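Local coordinates for caspase recruitment domain-containing protein 19 (Homo sapiens, PDB 4FH0) that associates with BCL10 through its caspase recruitment domain, the part described here, and helps inhibit the effects of BCL10-induced NF-kappa-B activation, at residues A57-R60 / V61-C64; D65-S68 / H69-R72. The protein carries 2 engineered substitutions. All blocks are in the same frame, centred on the assembly; numbering follows the deposited sequence.

Overall arrangement
Both contacts lie on one helix, 59-73, of the caspase recruitment domain, a bundle built wholly of helices, and their centres are about 12 Å apart. Contact 1 (57-60 with 61-64) comes first and takes in the N-terminal cap and opening turns; contact 2 (65-68 with 69-72) follows directly in the sequence and carries the helix almost to its end. At the start the helix packs on helix 26-37 and the loop around Thr19 to Leu24, and Arg62 reaches Phe52 of helix 46-52; further along it meets that helix again, with helices 7-18 and 75-88. One helix thus joins different parts of the CARD, the module through which the protein associates with BCL10.

Contact 1. Residues A57-R60 / V61-C64; sequences ASLR and VRLC
Arg62 turns its guanidinium back toward the start of its own helix and holds the carbonyl oxygen of Ala57 side-on with two nitrogens, NE at 2.8 Å and NH2 at 3.0 Å from Ala57 O. The oxygen lies close to the guanidinium plane, but the two donors reach it differently: NH2 meets the oxygen almost head-on, though its own N-H is bent (138°), whereas NE stands above the carbonyl plane. The bend that brings the group round is at chi3 (-80°), after a chain extended at chi2, and the methylene CG of Arg62 passes 3.9 Å from Ala57 CB. This small methyl lets the aliphatic part of the arginine run close beside it. Over one face of the guanidinium sits Leu59 CA, while the side chains of Leu59 and Arg62 cross at about a right angle, CD1 of Leu59 lying 3.8 Å from NH1 of Arg62. The buried arginine has further partners: NH2 forms a salt bridge with Glu26, and NH1 bonds Phe52 O, so one residue ties the helix start to helices 26-37 and 46-52 of the CARD. Ser58 is the N-cap. Its short side chain, OG set between backbone N and carbonyl carbon (chi1 87°), accepts from Val61 N at 3.2 Å, supplying the acceptor for an N-H of the first turn, since the carbonyl of Ala57, four residues back, is turned to the Arg62 guanidinium instead. From there the regular helix bonds take over: Arg62 N donates to Ser58 O, Leu63 N to Leu59 O and Cys64 N to Arg60 O. Leu59 and Leu63, one turn apart, suit the apolar side that faces Val29. Arg60, exposed, runs extended to the loop of Thr19 and His21, its NE weakly hydrogen-bonded to Thr19 O.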
ATOM      1  N   ALA A  57      10.753  -8.229   9.554  1.00 21.59           N
ATOM      2  CA  ALA A  57      11.210  -6.917   9.058  1.00 19.98           C
ATOM      3  C   ALA A  57      10.306  -5.816   9.606  1.00 17.93           C
ATOM      4  O   ALA A  57       9.107  -6.038   9.730  1.00 18.28           O
ATOM      5  CB  ALA A  57      11.169  -6.903   7.547  1.00 20.56           C
ATOM      6  N   SER A  58      10.856  -4.636   9.904  1.00 16.62           N
ATOM      7  CA  SER A  58      10.030  -3.556  10.452  1.00 16.47           C
ATOM      8  C   SER A  58       8.932  -3.162   9.467  1.00 14.26           C
ATOM      9  O   SER A  58       9.124  -3.139   8.247  1.00 13.77           O
ATOM     10  CB  SER A  58      10.842  -2.314  10.815  1.00 19.58           C
ATOM     11  OG  SER A  58      10.999  -1.452   9.706  1.00 23.27           O
ATOM     12  N   LEU A  59       7.767  -2.862  10.018  1.00 12.71           N
ATOM     13  CA  LEU A  59       6.618  -2.502   9.207  1.00 11.10           C
ATOM     14  C   LEU A  59       6.921  -1.308   8.304  1.00 11.53           C
ATOM     15  O   LEU A  59       6.555  -1.321   7.130  1.00 11.52           O
ATOM     16  CB  LEU A  59       5.419  -2.240  10.108  1.00  9.89           C
ATOM     17  CG  LEU A  59       4.157  -1.860   9.362  1.00  9.83           C
ATOM     18  CD1 LEU A  59       3.702  -2.968   8.447  1.00 11.10           C
ATOM     19  CD2 LEU A  59       3.088  -1.535  10.381  1.00  9.70           C
ATOM     20  N   ARG A  60       7.609  -0.291   8.828  1.00 11.72           N
ATOM     21  CA  ARG A  60       7.866   0.894   8.013  1.00 12.23           C
ATOM     22  C   ARG A  60       8.753   0.550   6.801  1.00 12.66           C
ATOM     23  O   ARG A  60       8.537   1.067   5.697  1.00 12.79           O
ATOM     24  CB  ARG A  60       8.487   2.027   8.829  1.00 13.50           C
ATOM     25  CG  ARG A  60       8.791   3.291   8.021  1.00 16.27           C
ATOM     26  CD  ARG A  60       8.875   4.549   8.908  1.00 19.22           C
ATOM     27  NE  ARG A  60       8.951   5.791   8.125  1.00 21.79           N
ATOM     28  CZ  ARG A  60      10.074   6.281   7.608  1.00 24.12           C
ATOM     29  NH1 ARG A  60      11.227   5.640   7.784  1.00 25.17           N
ATOM     30  NH2 ARG A  60      10.052   7.407   6.904  1.00 24.72           N
ATOM     31  N   VAL A  61       9.748  -0.311   7.009  1.00 13.03           N
ATOM     32  CA  VAL A  61      10.636  -0.712   5.926  1.00 14.77           C
ATOM     33  C   VAL A  61       9.829  -1.456   4.861  1.00 13.03           C
ATOM     34  O   VAL A  61       9.961  -1.168   3.662  1.00 13.49           O
ATOM     35  CB  VAL A  61      11.809  -1.566   6.453  1.00 17.35           C
ATOM     36  CG1 VAL A  61      12.554  -2.268   5.293  1.00 18.57           C
ATOM     37  CG2 VAL A  61      12.756  -0.686   7.240  1.00 18.99           C
ATOM     38  N   ARG A  62       8.991  -2.402   5.285  1.00 11.98           N
ATOM     39  CA  ARG A  62       8.141  -3.130   4.355  1.00 11.24           C
ATOM     40  C   ARG A  62       7.204  -2.177   3.616  1.00 10.45           C
ATOM     41  O   ARG A  62       7.016  -2.319   2.413  1.00 10.08           O
ATOM     42  CB  ARG A  62       7.375  -4.222   5.088  1.00 12.19           C
ATOM     43  CG  ARG A  62       8.251  -5.391   5.458  1.00 12.90           C
ATOM     44  CD  ARG A  62       7.475  -6.453   6.182  1.00 13.10           C
ATOM     45  NE  ARG A  62       7.260  -6.169   7.594  1.00 13.31           N
ATOM     46  CZ  ARG A  62       6.094  -6.209   8.233  1.00 12.25           C
ATOM     47  NH1 ARG A  62       4.965  -6.427   7.580  1.00 11.83           N
ATOM     48  NH2 ARG A  62       6.069  -6.000   9.549  1.00 14.11           N
ATOM     49  N   LEU A  63       6.645  -1.195   4.311  1.00 10.82           N
ATOM     50  CA  LEU A  63       5.731  -0.256   3.645  1.00 11.49           C
ATOM     51  C   LEU A  63       6.455   0.591   2.622  1.00 10.76           C
ATOM     52  O   LEU A  63       5.946   0.822   1.539  1.00 10.98           O
ATOM     53  CB  LEU A  63       5.040   0.662   4.641  1.00 13.40           C
ATOM     54  CG  LEU A  63       3.742   0.178   5.202  1.00 14.89           C
ATOM     55  CD1 LEU A  63       3.315   1.188   6.256  1.00 15.15           C
ATOM     56  CD2 LEU A  63       2.705   0.053   4.082  1.00 13.39           C
ATOM     57  N   CYS A  64       7.625   1.107   2.982  1.00 10.77           N
ATOM     58  CA  CYS A  64       8.381   1.904   2.038  1.00 11.23           C
ATOM     59  C   CYS A  64       8.729   1.066   0.813  1.00 10.72           C
ATOM     60  O   CYS A  64       8.701   1.563  -0.311  1.00 11.87           O
ATOM     61  CB  CYS A  64       9.655   2.438   2.684  1.00 12.40           C
ATOM     62  SG  CYS A  64       9.400   3.733   3.936  1.00 15.24           S
TER

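Contact 2. Residues D65-S68 / H69-R72. Engineered in segment 65-68: Met67 (natural residue Leu).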
ATOM      1  N   ASP A  65       9.076  -0.199   1.024  1.00 10.35           N
ATOM      2  CA  ASP A  65       9.392  -1.073  -0.103  1.00 10.14           C
ATOM      3  C   ASP A  65       8.144  -1.344  -0.943  1.00  9.80           C
ATOM      4  O   ASP A  65       8.219  -1.404  -2.156  1.00 10.01           O
ATOM      5  CB  ASP A  65      10.032  -2.385   0.369  1.00 13.20           C
ATOM      6  CG  ASP A  65      11.434  -2.197   0.877  1.00 17.44           C
ATOM      7  OD1 ASP A  65      12.018  -1.116   0.667  1.00 18.50           O
ATOM      8  OD2 ASP A  65      11.942  -3.152   1.498  1.00 19.74           O
ATOM      9  N   LEU A  66       6.990  -1.475  -0.300  1.00  9.19           N
ATOM     10  CA  LEU A  66       5.738  -1.647  -1.037  1.00  9.01           C
ATOM     11  C   LEU A  66       5.458  -0.408  -1.880  1.00  9.35           C
ATOM     12  O   LEU A  66       5.071  -0.515  -3.045  1.00  9.43           O
ATOM     13  CB  LEU A  66       4.582  -1.937  -0.077  1.00 10.52           C
ATOM     14  CG  LEU A  66       3.221  -2.087  -0.766  1.00 10.76           C
ATOM     15  CD1 LEU A  66       3.186  -3.212  -1.756  1.00 10.14           C
ATOM     16  CD2 LEU A  66       2.128  -2.271   0.292  1.00 12.63           C
HETATM   17  N   MSE A  67       5.646   0.773  -1.298  1.00 10.76           N
HETATM   18  CA  MSE A  67       5.420   1.987  -2.067  1.00 11.52           C
HETATM   19  C   MSE A  67       6.326   2.056  -3.280  1.00 10.70           C
HETATM   20  O   MSE A  67       5.873   2.415  -4.358  1.00 11.14           O
HETATM   21  CB  MSE A  67       5.634   3.236  -1.218  1.00 16.43           C
HETATM   22  CG  MSE A  67       4.741   3.331  -0.006  1.00 22.41           C
HETATM   23 SE   MSE A  67       2.820   3.300  -0.435  1.00 29.86          SE
HETATM   24  CE  MSE A  67       2.438   1.507   0.179  1.00 30.42           C
ATOM     25  N   SER A  68       7.600   1.700  -3.113  1.00 10.88           N
ATOM     26  CA  SER A  68       8.520   1.707  -4.237  1.00 11.83           C
ATOM     27  C   SER A  68       8.080   0.721  -5.301  1.00 11.23           C
ATOM     28  O   SER A  68       8.166   1.000  -6.489  1.00 12.68           O
ATOM     29  CB  SER A  68       9.926   1.366  -3.772  1.00 14.86           C
ATOM     30  OG  SER A  68      10.411   2.347  -2.883  1.00 17.44           O
ATOM     31  N   HIS A  69       7.651  -0.455  -4.872  1.00  9.83           N
ATOM     32  CA  HIS A  69       7.175  -1.471  -5.786  1.00 10.44           C
ATOM     33  C   HIS A  69       5.989  -0.982  -6.616  1.00 10.33           C
ATOM     34  O   HIS A  69       5.970  -1.150  -7.834  1.00 11.37           O
ATOM     35  CB  HIS A  69       6.808  -2.709  -4.975  1.00 12.68           C
ATOM     36  CG  HIS A  69       6.242  -3.824  -5.792  1.00 16.31           C
ATOM     37  ND1 HIS A  69       6.957  -4.963  -6.074  1.00 19.66           N
ATOM     38  CD2 HIS A  69       5.031  -3.985  -6.370  1.00 18.27           C
ATOM     39  CE1 HIS A  69       6.212  -5.775  -6.803  1.00 19.58           C
ATOM     40  NE2 HIS A  69       5.045  -5.200  -7.010  1.00 19.54           N
ATOM     41  N   LEU A  70       5.010  -0.359  -5.963  1.00  9.61           N
ATOM     42  CA  LEU A  70       3.823   0.114  -6.664  1.00  9.53           C
ATOM     43  C   LEU A  70       4.162   1.257  -7.602  1.00 10.72           C
ATOM     44  O   LEU A  70       3.655   1.307  -8.722  1.00 12.22           O
ATOM     45  CB  LEU A  70       2.767   0.553  -5.655  1.00  9.06           C
ATOM     46  CG  LEU A  70       2.208  -0.534  -4.741  1.00  8.89           C
ATOM     47  CD1 LEU A  70       1.475   0.100  -3.586  1.00  9.44           C
ATOM     48  CD2 LEU A  70       1.292  -1.479  -5.505  1.00 10.39           C
ATOM     49  N   GLN A  71       4.991   2.188  -7.144  1.00 11.62           N
ATOM     50  CA  GLN A  71       5.372   3.316  -7.993  1.00 13.17           C
ATOM     51  C   GLN A  71       6.074   2.855  -9.259  1.00 14.08           C
ATOM     52  O   GLN A  71       5.867   3.448 -10.339  1.00 15.53           O
ATOM     53  CB  GLN A  71       6.246   4.317  -7.220  1.00 13.52           C
ATOM     54  CG  GLN A  71       5.482   5.012  -6.087  1.00 14.40           C
ATOM     55  CD  GLN A  71       6.353   5.713  -5.070  1.00 16.52           C
ATOM     56  OE1 GLN A  71       7.530   5.915  -5.281  1.00 18.89           O
ATOM     57  NE2 GLN A  71       5.754   6.107  -3.964  1.00 16.90           N
ATOM     58  N   ARG A  72       6.910   1.824  -9.157  1.00 13.75           N
ATOM     59  CA  ARG A  72       7.626   1.347 -10.352  1.00 15.74           C
ATOM     60  C   ARG A  72       6.728   0.528 -11.286  1.00 17.21           C
ATOM     61  O   ARG A  72       6.963   0.470 -12.501  1.00 19.19           O
ATOM     62  CB  ARG A  72       8.915   0.581  -9.970  1.00 18.28           C
ATOM     63  CG  ARG A  72       8.770  -0.847  -9.465  1.00 20.63           C
ATOM     64  CD  ARG A  72      10.150  -1.542  -9.299  1.00 22.92           C
ATOM     65  NE  ARG A  72      11.025  -0.827  -8.364  1.00 24.63           N
ATOM     66  CZ  ARG A  72      11.172  -1.109  -7.066  1.00 25.56           C
ATOM     67  NH1 ARG A  72      10.513  -2.109  -6.503  1.00 25.78           N
ATOM     68  NH2 ARG A  72      11.982  -0.369  -6.320  1.00 26.52           N
TER
HETATM   69  O   HOH W   1      10.384  -2.437  -3.500  1.00 23.35           O
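The later turns of helix 59-73 bring Leu66 and Leu70 together on the side of the helix turned into the bundle, CG of Leu66 lying 4.0 Å from CD1 of Leu70. Met67, an engineered selenomethionine in place of leucine, lies alongside Leu70 and points the same way; its bent chain brings CE to 4.1 Å from Leu70 CD1. In the CARD's helical bundle, leucines such as Leu66 and Leu70 suit this inward face: Leu66 packs on Phe52, and Leu70 meets Leu11 of helix 7-18 and Phe81 of helix 75-88, two residues that the engineered Met67 also touches. Backbone bonds join each residue to the one four further on, from Asp65 O to His69 N through Ser68 O to Arg72 N. Gln71 runs its extended side chain past the same carbonyl that its own N-H binds: with CG beside the backbone N (chi1 -66°), CG comes to 3.1 Å from Met67 O and NE2 to 4.0 Å from Met67 CB. The same side chain touches Val12 of helix 7-18. With an alanine in its place, the methylene and amide beside Met67 O would be gone, which is likely to leave that carbonyl less shielded and a gap toward Val12. On the exposed side, Arg72 bends at chi3 (59°) and lays one guanidinium face over Ser68 O, which stands 3.7 Å above its centre. A water in the guanidinium plane accepts from Arg72 NH1 and donates to Asp65 O at 2.7 Å, giving that carbonyl a second donor besides His69 N. Ser68 OG hydrogen-bonds back to Cys64 O.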